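Local structure of translation initiation factor eIF2B subunit beta (Schizosaccharomyces pombe, 5B04) at residues V313-I319 and V369-N375; Q32-A38 and E78-I84; G240-N244 and L357-Y361; L89-E94 and D390-D396. The protein forms part of the eIF2B complex, which catalyses the exchange of GDP for GTP on the gamma subunit of translation initiation factor eIF2. All blocks are in the same frame, centred on the assembly; numbering follows the deposited sequence.

Interaction 1: residues V313-I319 and V369-N375; sequences VVVCSGI and VDLFITN
The carbonyl oxygen of Val313 receives two amides of the neighbouring segment, Asp370 N at 2.9 Å and, weakly, Leu371 N at 3.4 Å. This is where two parallel strands of the Rossmann-like central sheet, 313-316 and 371-374, come together. Asp370 also grips Val313 from the other end: its CG is anti to the carbonyl carbon (chi1 -67°), which brings OD2 back to accept Val313 N at 2.8 Å in a nearly straight bond. Val313 thus has both its N-H and its C=O engaged by one residue.

Further along, the regular parallel pattern takes over, with Val315 N bound to Leu371 O, Ile373 N to Val315 O and Ser317 N to Ile373 O. The face carrying Val314, Cys316, Leu371 and Ile373 is closely packed: Val314 CG1 meets Ile373 CG1 at 3.7 Å, and Cys316 SG lies against Ile373 CB. Phe223 of helix 218-228 covers Cys316 and Ile373, while Val314 and Leu371 pack on Leu387 and Ile385 of the neighbouring delta subunit. On the other face Val315 and Phe372 run side by side, with Val315 CB 3.7 Å from Phe372 CD1. Val369 CG1 sits over one face of the Phe372 ring, toward its rim, and Leu293 closes over all three residues.

Beyond the strands a side chain continues the pairing. Asn375 CG is turned between its own backbone N and carbonyl carbon (chi1 48°), a turn that folds the amide back to let OD1 accept Ile319 N at 3.1 Å, while ND2 lies 3.4 Å from Ile319 CG1.

Interaction 2: residues Q32-A38 and E78-I84; sequences QGPFAVA and EFSCGNI
Val37 pushes its CG1 between Ser80 and Cys81, 3.5 Å from Cys81 CB, where helices 34-51 and 79-102 of the N-terminal helical part meet near their first turns. The axes of the short segments 34-38 and 79-84 cross at -39° and come within 8.0 Å, consistent with the small residues Ala38 and Ser80 meeting there. This side is buried and tight. Ser80 OG bonds Pro34 O at 2.9 Å, in the carbonyl plane and on a lone pair, and that oxygen also accepts Ala38 N. One turn on, Ala38 CB rests on Ile84 CG1.

The other side is looser: Gln32 is exposed, and a bound phosphate, probably from the crystallisation liquor, lies about 5 Å from the side chain of Pro34. Glu78, buried and bent about its CB-CG bond (chi2 -82°), passes obliquely across Val37 CG2; its charge, at the N-terminal end of helix 34-51, probably gains from the helix dipole. Replacing Glu78 by an alanine would probably leave Gly33 N without its acceptor and open a gap beside Val37 CG2. Gly33 is the N-cap, and its N-H points almost straight (170°) at Glu78 OE1, 3.2 Å away, meeting it from above the carboxylate plane.

Interaction 3: residues G240-N244 and L357-Y361; sequences GFPNN and LNPYY
Two asparagine side chains meet amide to amide here, joining the loop between strand 234-238 of the Rossmann-like sheet and helix 245-257 to strand 354-364 of the small antiparallel sheet. Asn243 and Asn358 approach from opposite directions with their amide planes only 28° apart. Asn358 ND2 donates to Asn243 OD1 at 3.2 Å, in the carbonyl plane and on a lone pair; in return Asn243 ND2 makes a weak bond of 3.3 Å to Asn358 OD1. Asn358 points its amide at the loop because its CG is anti to the backbone N (chi1 177°), and the same ND2 also bonds Ser338 O, which fixes the rotation of the group.

Asn243 ND2 is shared further, weakly, with Pro359 O at 3.3 Å and with Ser297 OG. Tyr360 CB lies 3.2 Å from this nitrogen, while the phenol ring stands nearly upright to the amide and leads away, its OH bonded to Tyr293 of the epsilon subunit. On the loop, Pro242 follows a cis peptide and sets CG 3.4 Å from Asn358 OD1, with its CB over the centre of the Phe241 ring. Phe241 O in turn bonds Ser327 of the delta subunit.

With an aspartate in place of Asn243, Asn358 OD1 and Pro359 O would probably lose their donor and face a charged acceptor instead. The join is thus made by neutral amides, each donating and accepting a hydrogen bond, one of the two weak, and probably depends on how they are turned rather than on charge.

Interaction 4: residues L89-E94 and D390-D396; sequences LRLIRE and DTYDASD
The guanidinium of Arg90 has Asp390 O over the centre of one face, 3.4 Å above its plane, and Tyr392 O at its edge, 2.9 Å from NH1 in a weak, bent bond. NH1 has a stronger partner in Asn389 O. The Asp393 carboxylate lies nearly parallel to this guanidinium but well out of its plane, so the long 3.6 Å pair of Arg90 NH1 with Asp393 OD1 is one of charge alone. The Arg93 guanidinium instead meets Asp396 at its edge, the two planes 11° apart: NH2 donates to OD2 at 2.7 Å (165°), on the syn lone pair.

These residues, with Glu94, form a salt-bridge network that ties helix 79-102 to the tail following helix 384-391. Arg90 is extended from CG to NE, with CG anti to the backbone N (chi1 178°), which carries the chain obliquely past Asp393 to the carbonyls of Asp390 and Tyr392. Asp393 also lies against Arg93, although their very short approach leaves the detail doubtful. Glu94 OE2 comes within 3.6 Å of Asp393 OD1, a like-charge pair probably eased by Arg90 and Arg93 nearby. Ser395 OG bonds Asp396 OD1 from above the carboxylate plane, and Leu89 CD1 packs 3.7 Å from Asp396 OD1.

Interactions 2 and 4 share helix 79-102, their centres about 17 Å apart: the first joins its start to helix 34-51, the second its middle to the C-terminal tail. Interaction 1 lies in the parallel part of the mixed Rossmann-like sheet, about 18 Å centre to centre from interaction 2, and interaction 3 links a loop of that sheet to strand 354-364 of the antiparallel sheet. Interactions 3 and 4 lie on opposite sides of the chain's centre, their centres about 35 Å apart. Along the sequence interaction 2 closes first, interactions 1 and 3 interleave, and interaction 4 spans both. Tyr392 touches Asn83 and Ile319, so the tail meets the helical part and the sheet domain.

Interaction 1: residues V313-I319 and V369-N375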
# COMPACT_ATOMS: atom_id res chain seq x y z
N VAL C 313 6.39 -6.11 5.64
CA VAL C 313 6.88 -7.48 5.73
C VAL C 313 7.54 -7.71 7.09
O VAL C 313 8.56 -7.10 7.41
CB VAL C 313 7.89 -7.80 4.62
CG1 VAL C 313 8.56 -9.15 4.87
CG2 VAL C 313 7.21 -7.79 3.26
N VAL C 314 6.94 -8.60 7.88
CA VAL C 314 7.47 -8.92 9.20
C VAL C 314 8.08 -10.32 9.19
O VAL C 314 7.55 -11.23 8.56
CB VAL C 314 6.38 -8.84 10.28
CG1 VAL C 314 7.01 -8.73 11.66
CG2 VAL C 314 5.47 -7.66 10.02
N VAL C 315 9.20 -10.48 9.90
CA VAL C 315 9.88 -11.77 9.96
C VAL C 315 10.06 -12.24 11.40
O VAL C 315 10.67 -11.54 12.21
CB VAL C 315 11.25 -11.71 9.27
CG1 VAL C 315 11.96 -13.05 9.38
CG2 VAL C 315 11.10 -11.31 7.81
N CYS C 316 9.53 -13.42 11.70
CA CYS C 316 9.68 -14.01 13.02
C CYS C 316 10.77 -15.08 13.01
O CYS C 316 10.64 -16.10 12.33
CB CYS C 316 8.35 -14.61 13.49
SG CYS C 316 6.99 -13.43 13.60
N SER C 317 11.84 -14.84 13.75
CA SER C 317 12.98 -15.75 13.76
C SER C 317 13.80 -15.64 15.04
O SER C 317 13.99 -14.55 15.57
CB SER C 317 13.87 -15.49 12.55
OG SER C 317 14.99 -16.36 12.55
N GLY C 318 14.30 -16.78 15.51
CA GLY C 318 15.20 -16.79 16.65
C GLY C 318 16.56 -16.25 16.24
O GLY C 318 16.95 -16.37 15.08
N ILE C 319 17.28 -15.67 17.19
CA ILE C 319 18.57 -15.05 16.90
C ILE C 319 19.64 -16.06 16.51
O ILE C 319 20.71 -15.69 16.02
CB ILE C 319 19.08 -14.22 18.09
CG1 ILE C 319 18.63 -14.84 19.42
CG2 ILE C 319 18.58 -12.79 17.99
CD1 ILE C 319 19.36 -16.10 19.83
N VAL C 369 12.49 -6.25 4.27
CA VAL C 369 12.01 -6.61 5.59
C VAL C 369 11.85 -5.36 6.45
O VAL C 369 12.82 -4.64 6.70
CB VAL C 369 12.95 -7.59 6.30
CG1 VAL C 369 12.46 -7.86 7.72
CG2 VAL C 369 13.05 -8.89 5.52
N ASP C 370 10.63 -5.10 6.90
CA ASP C 370 10.35 -3.92 7.72
C ASP C 370 10.68 -4.16 9.18
O ASP C 370 11.25 -3.29 9.85
CB ASP C 370 8.88 -3.51 7.58
CG ASP C 370 8.55 -3.00 6.19
OD1 ASP C 370 8.86 -1.83 5.90
OD2 ASP C 370 7.97 -3.78 5.40
N LEU C 371 10.34 -5.34 9.68
CA LEU C 371 10.51 -5.64 11.10
C LEU C 371 10.91 -7.10 11.34
O LEU C 371 10.34 -8.02 10.75
CB LEU C 371 9.23 -5.32 11.87
CG LEU C 371 9.23 -5.64 13.36
CD1 LEU C 371 10.24 -4.77 14.09
CD2 LEU C 371 7.84 -5.47 13.95
N PHE C 372 11.89 -7.29 12.22
CA PHE C 372 12.26 -8.63 12.67
C PHE C 372 11.71 -8.90 14.06
O PHE C 372 12.04 -8.19 15.01
CB PHE C 372 13.78 -8.80 12.67
CG PHE C 372 14.37 -9.05 11.31
CD1 PHE C 372 14.32 -10.30 10.73
CD2 PHE C 372 15.01 -8.03 10.62
CE1 PHE C 372 14.86 -10.53 9.48
CE2 PHE C 372 15.56 -8.25 9.37
CZ PHE C 372 15.48 -9.50 8.80
N ILE C 373 10.88 -9.92 14.18
CA ILE C 373 10.40 -10.37 15.49
C ILE C 373 11.30 -11.49 16.00
O ILE C 373 11.31 -12.59 15.45
CB ILE C 373 8.94 -10.86 15.43
CG1 ILE C 373 8.00 -9.69 15.12
CG2 ILE C 373 8.55 -11.50 16.76
CD1 ILE C 373 7.90 -8.67 16.24
N THR C 374 12.07 -11.20 17.04
CA THR C 374 13.00 -12.17 17.59
C THR C 374 12.74 -12.43 19.07
O THR C 374 11.90 -11.77 19.68
CB THR C 374 14.46 -11.71 17.42
OG1 THR C 374 14.70 -10.58 18.27
CG2 THR C 374 14.74 -11.34 15.98
N ASN C 375 13.45 -13.40 19.64
CA ASN C 375 13.35 -13.69 21.06
C ASN C 375 14.06 -12.63 21.90
O ASN C 375 13.93 -12.60 23.12
CB ASN C 375 13.91 -15.08 21.37
CG ASN C 375 15.27 -15.31 20.74
OD1 ASN C 375 15.48 -14.99 19.57
ND2 ASN C 375 16.20 -15.86 21.51

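Interaction 2: residues Q32-A38 and E78-I84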
# COMPACT_ATOMS: atom_id res chain seq x y z
N GLN C 32 18.24 -32.10 9.48
CA GLN C 32 18.15 -30.89 8.67
C GLN C 32 17.25 -29.86 9.33
O GLN C 32 16.50 -30.17 10.25
CB GLN C 32 17.63 -31.23 7.27
CG GLN C 32 16.22 -31.77 7.26
CD GLN C 32 15.65 -31.86 5.86
OE1 GLN C 32 16.31 -32.32 4.93
NE2 GLN C 32 14.40 -31.41 5.69
N GLY C 33 17.33 -28.62 8.85
CA GLY C 33 16.55 -27.54 9.42
C GLY C 33 17.31 -26.83 10.52
O GLY C 33 18.07 -27.47 11.26
N PRO C 34 17.11 -25.51 10.64
CA PRO C 34 17.81 -24.65 11.59
C PRO C 34 17.79 -25.16 13.03
O PRO C 34 18.85 -25.26 13.65
CB PRO C 34 17.05 -23.33 11.49
CG PRO C 34 16.49 -23.33 10.11
CD PRO C 34 16.14 -24.76 9.82
N PHE C 35 16.61 -25.50 13.54
CA PHE C 35 16.47 -25.89 14.94
C PHE C 35 17.13 -27.23 15.24
O PHE C 35 17.89 -27.35 16.21
CB PHE C 35 15.00 -25.94 15.33
CG PHE C 35 14.77 -26.09 16.81
CD1 PHE C 35 14.87 -25.00 17.65
CD2 PHE C 35 14.46 -27.32 17.35
CE1 PHE C 35 14.67 -25.13 19.01
CE2 PHE C 35 14.26 -27.46 18.72
CZ PHE C 35 14.36 -26.36 19.54
N ALA C 36 16.84 -28.23 14.42
CA ALA C 36 17.39 -29.57 14.62
C ALA C 36 18.92 -29.55 14.54
O ALA C 36 19.60 -30.15 15.38
CB ALA C 36 16.82 -30.54 13.59
N VAL C 37 19.44 -28.87 13.53
CA VAL C 37 20.88 -28.74 13.35
C VAL C 37 21.53 -28.04 14.54
O VAL C 37 22.58 -28.47 15.03
CB VAL C 37 21.22 -27.98 12.04
CG1 VAL C 37 22.67 -27.56 12.03
CG2 VAL C 37 20.90 -28.84 10.83
N ALA C 38 20.89 -26.97 15.00
CA ALA C 38 21.41 -26.19 16.13
C ALA C 38 21.54 -27.03 17.39
O ALA C 38 22.58 -27.01 18.06
CB ALA C 38 20.53 -24.98 16.39
N GLU C 78 23.39 -24.87 6.25
CA GLU C 78 22.72 -24.97 7.54
C GLU C 78 23.48 -24.11 8.54
O GLU C 78 24.16 -24.62 9.43
CB GLU C 78 22.64 -26.42 8.01
CG GLU C 78 21.82 -27.33 7.10
CD GLU C 78 20.33 -27.23 7.36
OE1 GLU C 78 19.55 -27.87 6.62
OE2 GLU C 78 19.93 -26.51 8.30
N PHE C 79 23.35 -22.79 8.38
CA PHE C 79 24.16 -21.82 9.11
C PHE C 79 23.98 -21.86 10.62
O PHE C 79 24.81 -21.33 11.36
CB PHE C 79 23.85 -20.41 8.60
CG PHE C 79 23.94 -20.27 7.11
CD1 PHE C 79 22.84 -20.50 6.30
CD2 PHE C 79 25.14 -19.91 6.51
CE1 PHE C 79 22.92 -20.37 4.93
CE2 PHE C 79 25.23 -19.78 5.13
CZ PHE C 79 24.12 -20.01 4.35
N SER C 80 22.90 -22.48 11.08
CA SER C 80 22.64 -22.61 12.51
C SER C 80 23.74 -23.40 13.20
O SER C 80 24.04 -23.17 14.37
CB SER C 80 21.28 -23.26 12.75
OG SER C 80 21.16 -24.48 12.04
N CYS C 81 24.34 -24.34 12.47
CA CYS C 81 25.46 -25.12 12.98
C CYS C 81 26.64 -24.21 13.34
O CYS C 81 27.10 -24.20 14.48
CB CYS C 81 25.91 -26.16 11.96
SG CYS C 81 27.31 -27.18 12.48
N GLY C 82 27.11 -23.46 12.35
CA GLY C 82 28.23 -22.55 12.54
C GLY C 82 27.97 -21.51 13.60
O GLY C 82 28.89 -21.08 14.30
N ASN C 83 26.71 -21.09 13.72
CA ASN C 83 26.33 -20.10 14.72
C ASN C 83 26.53 -20.62 16.14
O ASN C 83 27.04 -19.91 17.01
CB ASN C 83 24.87 -19.68 14.53
CG ASN C 83 24.66 -18.89 13.25
OD1 ASN C 83 25.61 -18.37 12.66
ND2 ASN C 83 23.41 -18.80 12.81
N ILE C 84 26.13 -21.87 16.37
CA ILE C 84 26.32 -22.51 17.67
C ILE C 84 27.81 -22.61 17.99
O ILE C 84 28.22 -22.38 19.13
CB ILE C 84 25.68 -23.92 17.70
CG1 ILE C 84 24.17 -23.81 17.53
CG2 ILE C 84 26.01 -24.63 19.00
CD1 ILE C 84 23.50 -22.91 18.54

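Interaction 3: residues G240-N244 and L357-Y361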
# COMPACT_ATOMS: atom_id res chain seq x y z
N GLY C 240 3.71 -23.67 0.20
CA GLY C 240 5.08 -23.51 -0.23
C GLY C 240 5.46 -24.51 -1.31
O GLY C 240 6.51 -25.15 -1.22
N PHE C 241 4.61 -24.63 -2.32
CA PHE C 241 4.81 -25.61 -3.37
C PHE C 241 6.13 -25.39 -4.11
O PHE C 241 6.47 -24.26 -4.45
CB PHE C 241 3.65 -25.57 -4.37
CG PHE C 241 3.67 -26.71 -5.34
CD1 PHE C 241 3.18 -27.94 -4.97
CD2 PHE C 241 4.21 -26.56 -6.60
CE1 PHE C 241 3.21 -29.00 -5.84
CE2 PHE C 241 4.24 -27.63 -7.48
CZ PHE C 241 3.74 -28.84 -7.10
N PRO C 242 6.88 -26.48 -4.36
CA PRO C 242 6.50 -27.87 -4.08
C PRO C 242 7.05 -28.42 -2.76
O PRO C 242 6.75 -29.55 -2.41
CB PRO C 242 7.12 -28.63 -5.26
CG PRO C 242 8.30 -27.77 -5.71
CD PRO C 242 8.18 -26.41 -5.04
N ASN C 243 7.83 -27.61 -2.05
CA ASN C 243 8.64 -28.13 -0.95
C ASN C 243 8.01 -27.97 0.44
O ASN C 243 8.17 -28.85 1.29
CB ASN C 243 10.01 -27.45 -0.99
CG ASN C 243 10.66 -27.56 -2.35
OD1 ASN C 243 10.73 -28.64 -2.94
ND2 ASN C 243 11.13 -26.44 -2.88
N ASN C 244 7.30 -26.87 0.66
CA ASN C 244 6.65 -26.65 1.95
C ASN C 244 5.15 -26.87 1.86
O ASN C 244 4.38 -26.35 2.67
CB ASN C 244 6.93 -25.24 2.46
CG ASN C 244 8.38 -24.84 2.29
OD1 ASN C 244 8.67 -23.74 1.82
ND2 ASN C 244 9.29 -25.72 2.67
N LEU C 357 14.16 -27.77 -12.78
CA LEU C 357 14.89 -27.19 -11.65
C LEU C 357 13.99 -26.95 -10.44
O LEU C 357 12.99 -26.24 -10.53
CB LEU C 357 15.55 -25.88 -12.07
CG LEU C 357 16.43 -25.96 -13.32
CD1 LEU C 357 16.90 -24.57 -13.74
CD2 LEU C 357 17.62 -26.87 -13.06
N ASN C 358 14.36 -27.55 -9.31
CA ASN C 358 13.61 -27.38 -8.07
C ASN C 358 14.48 -26.85 -6.94
O ASN C 358 15.02 -27.62 -6.14
CB ASN C 358 12.98 -28.71 -7.65
CG ASN C 358 12.25 -28.61 -6.32
OD1 ASN C 358 11.69 -27.56 -5.98
ND2 ASN C 358 12.26 -29.69 -5.56
N PRO C 359 14.63 -25.52 -6.86
CA PRO C 359 15.30 -24.92 -5.70
C PRO C 359 14.36 -24.86 -4.51
O PRO C 359 13.18 -24.58 -4.69
CB PRO C 359 15.65 -23.51 -6.20
CG PRO C 359 14.60 -23.20 -7.20
CD PRO C 359 14.25 -24.51 -7.87
N TYR C 360 14.86 -25.15 -3.31
CA TYR C 360 14.00 -25.09 -2.13
C TYR C 360 14.40 -23.95 -1.20
O TYR C 360 13.89 -23.85 -0.08
CB TYR C 360 14.01 -26.43 -1.38
CG TYR C 360 15.35 -26.93 -0.88
CD1 TYR C 360 15.83 -26.56 0.37
CD2 TYR C 360 16.11 -27.80 -1.65
CE1 TYR C 360 17.05 -27.03 0.83
CE2 TYR C 360 17.33 -28.28 -1.20
CZ TYR C 360 17.79 -27.89 0.04
OH TYR C 360 19.00 -28.36 0.50
N TYR C 361 15.29 -23.09 -1.68
CA TYR C 361 15.63 -21.86 -0.96
C TYR C 361 15.41 -20.63 -1.84
O TYR C 361 15.71 -20.65 -3.03
CB TYR C 361 17.09 -21.90 -0.48
CG TYR C 361 17.35 -22.81 0.69
CD1 TYR C 361 16.34 -23.12 1.59
CD2 TYR C 361 18.60 -23.36 0.90
CE1 TYR C 361 16.57 -23.96 2.66
CE2 TYR C 361 18.85 -24.20 1.97
CZ TYR C 361 17.83 -24.50 2.85
OH TYR C 361 18.07 -25.33 3.92

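Interaction 4: residues L89-E94 and D390-D396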
# COMPACT_ATOMS: atom_id res chain seq x y z
N LEU C 89 32.57 -20.63 21.12
CA LEU C 89 33.90 -20.06 21.04
C LEU C 89 34.01 -18.76 21.84
O LEU C 89 35.00 -18.52 22.53
CB LEU C 89 34.30 -19.81 19.59
CG LEU C 89 34.68 -21.04 18.76
CD1 LEU C 89 35.05 -20.65 17.35
CD2 LEU C 89 35.82 -21.80 19.43
N ARG C 90 32.98 -17.92 21.76
CA ARG C 90 32.95 -16.68 22.52
C ARG C 90 32.68 -16.98 23.99
O ARG C 90 33.13 -16.25 24.88
CB ARG C 90 31.90 -15.72 21.97
CG ARG C 90 31.79 -14.41 22.75
CD ARG C 90 31.03 -13.35 21.98
NE ARG C 90 30.82 -12.15 22.79
CZ ARG C 90 30.77 -10.92 22.30
NH1 ARG C 90 30.91 -10.71 21.00
NH2 ARG C 90 30.57 -9.89 23.12
N LEU C 91 31.94 -18.06 24.24
CA LEU C 91 31.68 -18.53 25.59
C LEU C 91 33.01 -18.85 26.28
O LEU C 91 33.24 -18.45 27.41
CB LEU C 91 30.79 -19.78 25.56
CG LEU C 91 30.00 -20.22 26.80
CD1 LEU C 91 28.98 -21.27 26.38
CD2 LEU C 91 30.89 -20.78 27.90
N ILE C 92 33.88 -19.56 25.60
CA ILE C 92 35.16 -19.82 26.18
C ILE C 92 36.03 -18.59 26.36
O ILE C 92 36.53 -18.36 27.44
CB ILE C 92 35.91 -20.80 25.29
CG1 ILE C 92 35.10 -22.08 25.15
CG2 ILE C 92 37.26 -21.12 25.86
CD1 ILE C 92 35.54 -22.92 23.99
N ARG C 93 36.17 -17.78 25.33
CA ARG C 93 37.14 -16.71 25.40
C ARG C 93 36.75 -15.74 26.46
O ARG C 93 37.56 -15.36 27.29
CB ARG C 93 37.20 -15.96 24.08
CG ARG C 93 37.32 -16.84 22.86
CD ARG C 93 38.30 -16.24 21.88
NE ARG C 93 38.06 -16.64 20.50
CZ ARG C 93 36.87 -16.72 19.94
NH1 ARG C 93 35.79 -16.45 20.65
NH2 ARG C 93 36.74 -17.08 18.68
N GLU C 94 35.49 -15.36 26.47
CA GLU C 94 35.04 -14.37 27.41
C GLU C 94 35.11 -14.92 28.81
O GLU C 94 35.51 -14.23 29.73
CB GLU C 94 33.65 -13.86 27.05
CG GLU C 94 33.49 -13.49 25.58
CD GLU C 94 33.77 -12.03 25.26
OE1 GLU C 94 33.11 -11.15 25.85
OE2 GLU C 94 34.65 -11.76 24.41
N ASP C 390 27.39 -8.44 19.31
CA ASP C 390 27.19 -8.73 20.72
C ASP C 390 27.14 -10.23 21.02
O ASP C 390 27.27 -10.64 22.17
CB ASP C 390 25.90 -8.07 21.22
CG ASP C 390 26.02 -6.56 21.32
OD1 ASP C 390 26.82 -5.97 20.57
OD2 ASP C 390 25.31 -5.97 22.16
N THR C 391 26.95 -11.04 19.98
CA THR C 391 26.79 -12.48 20.17
C THR C 391 27.96 -13.29 19.61
O THR C 391 28.19 -14.43 20.03
CB THR C 391 25.49 -12.99 19.53
OG1 THR C 391 25.43 -12.57 18.17
CG2 THR C 391 24.28 -12.44 20.28
N TYR C 392 28.70 -12.71 18.67
CA TYR C 392 29.83 -13.40 18.06
C TYR C 392 31.12 -12.60 18.17
O TYR C 392 31.10 -11.37 18.14
CB TYR C 392 29.56 -13.69 16.58
CG TYR C 392 28.29 -14.46 16.30
CD1 TYR C 392 27.89 -15.51 17.11
CD2 TYR C 392 27.49 -14.13 15.21
CE1 TYR C 392 26.72 -16.21 16.85
CE2 TYR C 392 26.32 -14.82 14.94
CZ TYR C 392 25.94 -15.86 15.77
OH TYR C 392 24.78 -16.55 15.50
N ASP C 393 32.24 -13.31 18.30
CA ASP C 393 33.55 -12.68 18.14
C ASP C 393 33.84 -12.57 16.65
O ASP C 393 33.56 -13.49 15.88
CB ASP C 393 34.64 -13.48 18.85
CG ASP C 393 34.54 -13.38 20.36
OD1 ASP C 393 34.19 -12.29 20.87
OD2 ASP C 393 34.83 -14.38 21.05
N ALA C 394 34.40 -11.43 16.24
CA ALA C 394 34.57 -11.12 14.82
C ALA C 394 35.47 -12.11 14.09
O ALA C 394 35.34 -12.30 12.88
CB ALA C 394 35.10 -9.71 14.66
N SER C 395 36.38 -12.74 14.82
CA SER C 395 37.34 -13.66 14.23
C SER C 395 36.68 -14.93 13.70
O SER C 395 37.21 -15.60 12.82
CB SER C 395 38.42 -14.03 15.24
OG SER C 395 37.88 -14.82 16.29
N ASP C 396 35.51 -15.26 14.25
CA ASP C 396 34.84 -16.51 13.93
C ASP C 396 33.91 -16.40 12.73
O ASP C 396 33.13 -17.31 12.46
CB ASP C 396 34.05 -17.00 15.15
CG ASP C 396 34.87 -16.99 16.42
OD1 ASP C 396 36.10 -17.20 16.34
OD2 ASP C 396 34.29 -16.79 17.51